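Local coordinates for uncharacterized protein (Legionella pneumophila subsp. pneumophila, PDB 4WRP) that is of unknown function but is regarded as an effector protein, represented here by its C-terminal domain, which belongs to the DUF5617 family, at residues R14-E19 against T54-F59. Numbering follows the deposited sequence. Where two conformers were deposited one is given.
Sequences RNAFQE and TWWAKF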
# COMPACT_ATOMS: atom_id res chain seq x y z
N ARG A 14 1.34 3.72 5.97
CA ARG A 14 0.05 3.65 6.63
C ARG A 14 -0.21 4.91 7.49
O ARG A 14 -1.32 5.43 7.50
CB ARG A 14 -0.03 2.40 7.51
CG ARG A 14 -0.51 1.14 6.80
CD ARG A 14 -1.17 0.19 7.81
NE ARG A 14 -0.53 0.32 9.09
CZ ARG A 14 -1.12 0.22 10.28
NH1 ARG A 14 -2.41 -0.09 10.40
NH2 ARG A 14 -0.39 0.41 11.36
N ASN A 15 0.80 5.34 8.22
CA ASN A 15 0.70 6.51 9.07
C ASN A 15 0.46 7.76 8.26
O ASN A 15 -0.39 8.57 8.63
CB ASN A 15 1.94 6.62 9.96
CG ASN A 15 2.17 5.37 10.78
OD1 ASN A 15 3.32 4.94 11.00
ND2 ASN A 15 1.08 4.73 11.20
N ALA A 16 1.11 7.85 7.10
CA ALA A 16 0.89 8.96 6.16
C ALA A 16 -0.55 8.92 5.65
O ALA A 16 -1.26 9.92 5.58
CB ALA A 16 1.89 8.90 4.98
N PHE A 17 -0.97 7.74 5.25
CA PHE A 17 -2.21 7.59 4.58
C PHE A 17 -3.32 7.97 5.52
O PHE A 17 -4.27 8.66 5.09
CB PHE A 17 -2.41 6.15 4.09
CG PHE A 17 -3.75 5.89 3.54
CD1 PHE A 17 -4.11 6.40 2.28
CD2 PHE A 17 -4.65 5.10 4.23
CE1 PHE A 17 -5.35 6.16 1.75
CE2 PHE A 17 -5.89 4.87 3.70
CZ PHE A 17 -6.25 5.40 2.48
N GLN A 18 -3.27 7.51 6.78
CA GLN A 18 -4.34 7.89 7.68
C GLN A 18 -4.35 9.39 7.96
O GLN A 18 -5.42 10.00 8.14
CB GLN A 18 -4.36 7.09 8.99
CG GLN A 18 -3.19 7.27 9.90
CD GLN A 18 -3.31 8.46 10.80
OE1 GLN A 18 -4.40 8.93 11.11
NE2 GLN A 18 -2.17 9.00 11.19
N GLU A 19 -3.18 10.01 7.99
CA GLU A 19 -3.13 11.45 8.21
C GLU A 19 -3.79 12.12 7.03
O GLU A 19 -4.65 12.97 7.19
CB GLU A 19 -1.70 11.98 8.41
CG GLU A 19 -1.69 13.52 8.49
CD GLU A 19 -0.37 14.14 8.94
OE1 GLU A 19 0.45 13.44 9.57
OE2 GLU A 19 -0.17 15.36 8.70
N THR A 54 -0.23 15.96 -5.38
CA THR A 54 -1.39 16.66 -4.84
C THR A 54 -1.58 16.48 -3.35
O THR A 54 -1.81 17.44 -2.66
CB THR A 54 -2.70 16.30 -5.55
OG1 THR A 54 -2.53 16.47 -6.96
CG2 THR A 54 -3.82 17.23 -5.11
N TRP A 55 -1.52 15.25 -2.85
CA TRP A 55 -1.92 14.97 -1.46
C TRP A 55 -0.78 14.54 -0.57
O TRP A 55 -0.91 14.55 0.64
CB TRP A 55 -2.98 13.86 -1.45
CG TRP A 55 -4.31 14.31 -1.90
CD1 TRP A 55 -4.90 14.13 -3.15
CD2 TRP A 55 -5.26 15.02 -1.11
NE1 TRP A 55 -6.16 14.70 -3.15
CE2 TRP A 55 -6.40 15.25 -1.92
CE3 TRP A 55 -5.25 15.50 0.21
CZ2 TRP A 55 -7.51 15.95 -1.45
CZ3 TRP A 55 -6.38 16.17 0.68
CH2 TRP A 55 -7.48 16.39 -0.14
N TRP A 56 0.34 14.13 -1.17
CA TRP A 56 1.45 13.51 -0.44
C TRP A 56 2.71 14.37 -0.32
O TRP A 56 3.78 13.84 0.03
CB TRP A 56 1.85 12.21 -1.14
CG TRP A 56 0.80 11.17 -1.13
CD1 TRP A 56 -0.27 11.11 -1.93
CD2 TRP A 56 0.69 10.07 -0.22
NE1 TRP A 56 -1.02 10.04 -1.64
CE2 TRP A 56 -0.47 9.38 -0.58
CE3 TRP A 56 1.46 9.60 0.85
CZ2 TRP A 56 -0.90 8.21 0.08
CZ3 TRP A 56 1.05 8.44 1.50
CH2 TRP A 56 -0.12 7.76 1.12
N ALA A 57 2.63 15.68 -0.58
CA ALA A 57 3.84 16.54 -0.58
C ALA A 57 4.53 16.55 0.79
O ALA A 57 5.75 16.46 0.87
CB ALA A 57 3.50 17.95 -1.01
N LYS A 58 3.75 16.60 1.87
CA LYS A 58 4.31 16.57 3.22
C LYS A 58 5.20 15.33 3.45
O LYS A 58 6.11 15.36 4.28
CB LYS A 58 3.16 16.59 4.26
CG LYS A 58 3.61 16.31 5.69
CD LYS A 58 2.53 16.61 6.72
CE LYS A 58 3.02 16.22 8.12
NZ LYS A 58 2.25 16.96 9.17
N PHE A 59 4.94 14.25 2.73
CA PHE A 59 5.63 12.99 2.91
C PHE A 59 6.53 12.65 1.74
O PHE A 59 6.79 11.48 1.49
CB PHE A 59 4.57 11.88 3.06
CG PHE A 59 3.64 12.12 4.18
CD1 PHE A 59 4.04 11.91 5.47
CD2 PHE A 59 2.38 12.58 3.94
CE1 PHE A 59 3.18 12.14 6.53
CE2 PHE A 59 1.52 12.81 4.99
CZ PHE A 59 1.94 12.61 6.28
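The methyl group of A16 sits squarely over the phenyl ring of F59, its CB 3.6 Å from the ring centroid and only 5° off the ring normal, a nearly centred CH-pi contact. The opposite face of the same ring is backed by the aliphatic stem of K58, whose CG lies over the centre, so the phenyl is sandwiched between a helix methyl and the side chain of its own neighbour. At the edge of the ring, E19 OE1 lies in its plane, 3.7 Å from F59 CZ, with the carboxylate and ring planes 82° apart. Both E19 and K58 start with CG anti to the backbone N (chi1 174° for E19) and continue extended; their chains cross at about a right angle, and K58 NZ donates to the syn lone pair of E19 OE2 at 2.9 Å, closing a salt bridge beyond the ring. Roughly at right angles to the F59 approach, A16 CB also meets W56 CZ3, 3.6 Å away, while W56 CH2 reaches F17 CB at 4.1 Å. W56 NE1 is satisfied by the carbonyl of V44 on helix 34-49, and its indole also stacks on W13, which ties the loop to both helices. A backbone hydrogen bond from F59 N to W56 O turns the chain here, consistent with both rings reaching the same methyl. The contact thus fastens the loop between helices 34-49 and 68-83 onto helix 6-21 through a partly buried alanine-aromatic interface bordered by an ion pair, and the carboxylate at the ring's positively polarised edge probably adds a modest electrostatic attraction.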